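Local structure of uncharacterized oxidoreductase yvaA (Bacillus subtilis subsp. subtilis, 3GDO) at residues Y31-E43 and F48-I60. The protein catalyses the reversible NADPH-dependent reduction of scyllo-inosose to scyllo-inositol and cannot use NADH in its place. Sequence-based numbering, arbitrary orientation.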
loop_
_atom_site.group_PDB
_atom_site.type_symbol
_atom_site.label_atom_id
_atom_site.label_comp_id
_atom_site.label_asym_id
_atom_site.label_seq_id
_atom_site.Cartn_x
_atom_site.Cartn_y
_atom_site.Cartn_z
ATOM N N TYR B 31 -25.875 -19.030 27.733
ATOM C CA TYR B 31 -24.716 -19.905 28.020
ATOM C C TYR B 31 -24.512 -20.181 29.497
ATOM O O TYR B 31 -24.816 -19.344 30.338
ATOM C CB TYR B 31 -23.408 -19.297 27.472
ATOM C CG TYR B 31 -23.329 -19.318 25.963
ATOM C CD1 TYR B 31 -22.937 -20.468 25.292
ATOM C CD2 TYR B 31 -23.703 -18.201 25.213
ATOM C CE1 TYR B 31 -22.881 -20.500 23.918
ATOM C CE2 TYR B 31 -23.654 -18.214 23.834
ATOM C CZ TYR B 31 -23.223 -19.370 23.183
ATOM O OH TYR B 31 -23.171 -19.431 21.795
ATOM N N GLN B 32 -23.988 -21.365 29.784
ATOM C CA GLN B 32 -23.516 -21.690 31.110
ATOM C C GLN B 32 -22.105 -22.232 30.982
ATOM O O GLN B 32 -21.875 -23.257 30.313
ATOM C CB GLN B 32 -24.423 -22.747 31.780
ATOM C CG GLN B 32 -24.057 -23.043 33.239
ATOM C CD GLN B 32 -23.962 -21.762 34.055
ATOM O OE1 GLN B 32 -24.954 -21.060 34.255
ATOM N NE2 GLN B 32 -22.756 -21.440 34.510
ATOM N N ILE B 33 -21.155 -21.557 31.620
ATOM C CA ILE B 33 -19.796 -22.082 31.657
ATOM C C ILE B 33 -19.756 -23.150 32.735
ATOM O O ILE B 33 -19.873 -22.820 33.900
ATOM C CB ILE B 33 -18.739 -20.993 31.956
ATOM C CG1 ILE B 33 -18.676 -19.958 30.816
ATOM C CG2 ILE B 33 -17.371 -21.628 32.049
ATOM C CD1 ILE B 33 -19.533 -18.714 31.053
ATOM N N SER B 34 -19.608 -24.413 32.351
ATOM C CA SER B 34 -19.653 -25.529 33.316
ATOM C C SER B 34 -18.278 -26.006 33.736
ATOM O O SER B 34 -18.022 -26.223 34.926
ATOM C CB SER B 34 -20.442 -26.726 32.767
ATOM O OG SER B 34 -21.796 -26.351 32.582
ATOM N N LYS B 35 -17.405 -26.206 32.756
ATOM C CA LYS B 35 -16.078 -26.723 33.042
ATOM C C LYS B 35 -14.984 -25.941 32.294
ATOM O O LYS B 35 -15.207 -25.410 31.194
ATOM C CB LYS B 35 -16.008 -28.187 32.679
ATOM C CG LYS B 35 -16.912 -29.089 33.558
ATOM C CD LYS B 35 -16.626 -30.554 33.302
ATOM C CE LYS B 35 -17.359 -31.409 34.344
ATOM N NZ LYS B 35 -17.223 -32.832 33.917
ATOM N N ILE B 36 -13.809 -25.864 32.920
ATOM C CA ILE B 36 -12.624 -25.237 32.305
ATOM C C ILE B 36 -11.427 -26.115 32.604
ATOM O O ILE B 36 -11.172 -26.434 33.765
ATOM C CB ILE B 36 -12.387 -23.819 32.822
ATOM C CG1 ILE B 36 -13.652 -22.973 32.698
ATOM C CG2 ILE B 36 -11.140 -23.171 32.137
ATOM C CD1 ILE B 36 -13.540 -21.586 33.308
ATOM N N MET B 37 -10.729 -26.527 31.543
ATOM C CA MET B 37 -9.522 -27.333 31.641
ATOM C C MET B 37 -8.300 -26.405 31.815
ATOM O O MET B 37 -7.923 -25.704 30.875
ATOM C CB MET B 37 -9.366 -28.228 30.398
ATOM C CG MET B 37 -8.341 -29.334 30.566
ATOM S SD MET B 37 -7.844 -30.266 29.118
ATOM C CE MET B 37 -7.157 -29.031 28.057
ATOM N N THR B 38 -7.704 -26.403 33.018
ATOM C CA THR B 38 -6.615 -25.461 33.375
ATOM C C THR B 38 -6.013 -25.827 34.744
ATOM O O THR B 38 -6.679 -26.445 35.587
ATOM C CB THR B 38 -7.144 -23.975 33.404
ATOM O OG1 THR B 38 -6.063 -23.040 33.497
ATOM C CG2 THR B 38 -8.162 -23.740 34.559
ATOM N N SER B 39 -4.767 -25.419 34.983
ATOM C CA SER B 39 -4.178 -25.541 36.317
ATOM C C SER B 39 -4.348 -24.238 37.112
ATOM O O SER B 39 -3.870 -24.130 38.260
ATOM C CB SER B 39 -2.694 -25.928 36.217
ATOM O OG SER B 39 -1.975 -24.888 35.571
ATOM N N ARG B 40 -5.007 -23.238 36.523
ATOM C CA ARG B 40 -5.264 -21.984 37.224
ATOM C C ARG B 40 -6.524 -22.053 38.065
ATOM O O ARG B 40 -7.488 -21.296 37.839
ATOM C CB ARG B 40 -5.331 -20.805 36.253
ATOM C CG ARG B 40 -4.040 -20.579 35.435
ATOM C CD ARG B 40 -4.302 -19.679 34.226
ATOM N NE ARG B 40 -3.079 -19.411 33.465
ATOM C CZ ARG B 40 -2.272 -18.358 33.658
ATOM N NH1 ARG B 40 -2.553 -17.429 34.561
ATOM N NH2 ARG B 40 -1.187 -18.221 32.920
ATOM N N THR B 41 -6.496 -22.943 39.055
ATOM C CA THR B 41 -7.665 -23.217 39.910
ATOM C C THR B 41 -8.207 -21.978 40.626
ATOM O O THR B 41 -9.421 -21.732 40.606
ATOM C CB THR B 41 -7.416 -24.384 40.905
ATOM O OG1 THR B 41 -6.935 -25.527 40.194
ATOM C CG2 THR B 41 -8.714 -24.785 41.615
ATOM N N GLU B 42 -7.317 -21.199 41.244
ATOM C CA GLU B 42 -7.729 -19.997 41.967
ATOM C C GLU B 42 -8.314 -18.920 41.076
ATOM O O GLU B 42 -9.226 -18.191 41.504
ATOM C CB GLU B 42 -6.555 -19.362 42.757
ATOM C CG GLU B 42 -6.288 -19.908 44.118
ATOM C CD GLU B 42 -7.439 -19.724 45.101
ATOM O OE1 GLU B 42 -7.897 -18.570 45.350
ATOM O OE2 GLU B 42 -7.878 -20.754 45.644
ATOM N N GLU B 43 -7.763 -18.760 39.868
ATOM C CA GLU B 43 -8.259 -17.696 38.965
ATOM C C GLU B 43 -9.698 -17.998 38.610
ATOM O O GLU B 43 -10.542 -17.118 38.674
ATOM C CB GLU B 43 -7.462 -17.551 37.662
ATOM C CG GLU B 43 -6.026 -17.121 37.816
ATOM C CD GLU B 43 -5.353 -16.919 36.477
ATOM O OE1 GLU B 43 -4.140 -17.179 36.395
ATOM O OE2 GLU B 43 -6.033 -16.516 35.500
ATOM N N PHE B 48 -15.157 -17.358 37.820
ATOM C CA PHE B 48 -16.399 -18.122 37.660
ATOM C C PHE B 48 -16.625 -19.028 38.876
ATOM O O PHE B 48 -16.304 -20.224 38.818
ATOM C CB PHE B 48 -16.330 -18.975 36.384
ATOM C CG PHE B 48 -16.241 -18.160 35.119
ATOM C CD1 PHE B 48 -17.384 -17.588 34.556
ATOM C CD2 PHE B 48 -15.009 -17.944 34.503
ATOM C CE1 PHE B 48 -17.298 -16.801 33.394
ATOM C CE2 PHE B 48 -14.912 -17.162 33.339
ATOM C CZ PHE B 48 -16.059 -16.594 32.783
ATOM N N PRO B 49 -17.191 -18.467 39.972
ATOM C CA PRO B 49 -17.365 -19.266 41.190
ATOM C C PRO B 49 -18.055 -20.616 40.975
ATOM O O PRO B 49 -17.776 -21.547 41.729
ATOM C CB PRO B 49 -18.204 -18.356 42.102
ATOM C CG PRO B 49 -17.864 -16.966 41.661
ATOM C CD PRO B 49 -17.659 -17.080 40.163
ATOM N N ASP B 50 -18.906 -20.738 39.950
ATOM C CA ASP B 50 -19.696 -21.956 39.745
ATOM C C ASP B 50 -19.103 -22.943 38.746
ATOM O O ASP B 50 -19.637 -24.048 38.583
ATOM C CB ASP B 50 -21.103 -21.609 39.274
ATOM C CG ASP B 50 -21.920 -20.926 40.342
ATOM O OD1 ASP B 50 -21.696 -21.209 41.542
ATOM O OD2 ASP B 50 -22.779 -20.092 39.987
ATOM N N ALA B 51 -18.041 -22.554 38.053
ATOM C CA ALA B 51 -17.419 -23.457 37.092
ATOM C C ALA B 51 -16.658 -24.546 37.835
ATOM O O ALA B 51 -16.245 -24.348 38.962
ATOM C CB ALA B 51 -16.493 -22.672 36.159
ATOM N N GLU B 52 -16.474 -25.701 37.224
ATOM C CA GLU B 52 -15.646 -26.712 37.822
ATOM C C GLU B 52 -14.314 -26.748 37.057
ATOM O O GLU B 52 -14.299 -26.837 35.815
ATOM C CB GLU B 52 -16.361 -28.072 37.812
ATOM C CG GLU B 52 -15.454 -29.314 37.971
ATOM C CD GLU B 52 -16.238 -30.624 38.003
ATOM O OE1 GLU B 52 -15.623 -31.726 37.942
ATOM O OE2 GLU B 52 -17.489 -30.553 38.085
ATOM N N VAL B 53 -13.199 -26.668 37.789
ATOM C CA VAL B 53 -11.903 -26.875 37.161
ATOM C C VAL B 53 -11.643 -28.360 36.982
ATOM O O VAL B 53 -11.963 -29.171 37.864
ATOM C CB VAL B 53 -10.752 -26.234 37.955
ATOM C CG1 VAL B 53 -9.445 -26.402 37.198
ATOM C CG2 VAL B 53 -11.024 -24.779 38.139
ATOM N N VAL B 54 -11.075 -28.715 35.837
ATOM C CA VAL B 54 -10.694 -30.074 35.540
ATOM C C VAL B 54 -9.284 -29.999 34.953
ATOM O O VAL B 54 -8.876 -28.944 34.468
ATOM C CB VAL B 54 -11.698 -30.773 34.534
ATOM C CG1 VAL B 54 -13.130 -30.594 34.985
ATOM C CG2 VAL B 54 -11.549 -30.249 33.109
ATOM N N HIS B 55 -8.552 -31.106 34.981
ATOM C CA HIS B 55 -7.194 -31.131 34.439
ATOM C C HIS B 55 -7.037 -32.162 33.337
ATOM O O HIS B 55 -6.004 -32.222 32.684
ATOM C CB HIS B 55 -6.135 -31.320 35.565
ATOM C CG HIS B 55 -6.419 -30.500 36.790
ATOM N ND1 HIS B 55 -6.334 -29.119 36.800
ATOM C CD2 HIS B 55 -6.857 -30.859 38.024
ATOM C CE1 HIS B 55 -6.688 -28.667 37.992
ATOM N NE2 HIS B 55 -7.009 -29.701 38.753
ATOM N N GLU B 56 -8.064 -32.968 33.109
ATOM C CA GLU B 56 -8.019 -33.914 31.987
ATOM C C GLU B 56 -8.996 -33.523 30.897
ATOM O O GLU B 56 -10.092 -33.065 31.203
ATOM C CB GLU B 56 -8.354 -35.331 32.448
ATOM C CG GLU B 56 -7.374 -36.341 31.926
ATOM C CD GLU B 56 -5.937 -35.938 32.242
ATOM O OE1 GLU B 56 -5.666 -35.538 33.397
ATOM O OE2 GLU B 56 -5.086 -36.014 31.331
ATOM N N LEU B 57 -8.601 -33.736 29.640
ATOM C CA LEU B 57 -9.498 -33.497 28.506
ATOM C C LEU B 57 -10.803 -34.308 28.620
ATOM O O LEU B 57 -11.883 -33.768 28.398
ATOM C CB LEU B 57 -8.777 -33.740 27.174
ATOM C CG LEU B 57 -9.574 -33.493 25.882
ATOM C CD1 LEU B 57 -10.284 -32.149 25.891
ATOM C CD2 LEU B 57 -8.687 -33.639 24.659
ATOM N N GLU B 58 -10.683 -35.578 29.035
ATOM C CA GLU B 58 -11.829 -36.496 29.214
ATOM C C GLU B 58 -12.885 -35.974 30.141
ATOM O O GLU B 58 -14.063 -36.298 29.977
ATOM C CB GLU B 58 -11.394 -37.860 29.755
ATOM C CG GLU B 58 -10.705 -38.729 28.746
ATOM C CD GLU B 58 -9.321 -38.212 28.379
ATOM O OE1 GLU B 58 -8.719 -37.437 29.169
ATOM O OE2 GLU B 58 -8.833 -38.579 27.287
ATOM N N GLU B 59 -12.470 -35.210 31.141
ATOM C CA GLU B 59 -13.417 -34.622 32.072
ATOM C C GLU B 59 -14.397 -33.657 31.360
ATOM O O GLU B 59 -15.412 -33.234 31.923
ATOM C CB GLU B 59 -12.661 -33.922 33.203
ATOM C CG GLU B 59 -11.732 -34.848 34.052
ATOM C CD GLU B 59 -11.137 -34.127 35.284
ATOM O OE1 GLU B 59 -11.934 -33.650 36.141
ATOM O OE2 GLU B 59 -9.880 -34.019 35.384
ATOM N N ILE B 60 -14.057 -33.294 30.127
ATOM C CA ILE B 60 -14.941 -32.518 29.262
ATOM C C ILE B 60 -15.519 -33.414 28.156
ATOM O O ILE B 60 -16.727 -33.376 27.894
ATOM C CB ILE B 60 -14.182 -31.331 28.608
ATOM C CG1 ILE B 60 -13.522 -30.438 29.675
ATOM C CG2 ILE B 60 -15.086 -30.551 27.636
ATOM C CD1 ILE B 60 -14.327 -29.263 30.136
#
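Lys35 lays its aliphatic chain across Val54, CD to CG1 at 3.9 Å, and alongside Glu52. Its strand, 31-37, pairs in parallel with an edge strand of the sheet, 52-54, in a Rossmann-fold beta-alpha-beta unit whose crossover is helix 41-47. Four backbone bonds join the segments, the first from Glu52 N to Ser34 O and the last from Thr38 N, just past its strand, to Val54 O. With CG anti to the carbonyl carbon (chi1 -66°) and the rest extended, Lys35 carries NZ to Glu59 O, 2.7 Å away and in the carbonyl plane. NZ also forms a salt bridge with Asp63. Cut back to an alanine, this position would probably leave Glu59 O and Asp63 without this partner and Val54 CG1 less covered. On the same face, Met37 bends at chi3 (60°), and its SD rests 3.6 Å from Leu57 N. Ile33 and Ile36 meet the Phe48 ring through their CD1 atoms, at CE1 and CD2. Val44 of the crossover helix packs on Ile36, Ala51 and Val53. Glu59 OE2 accepts from His55 N and Glu56 N, both on one face of the carboxylate. The His55 ring meets Thr38 O at its edge, through a weak ND1 bond of 3.0 Å bent to 127°.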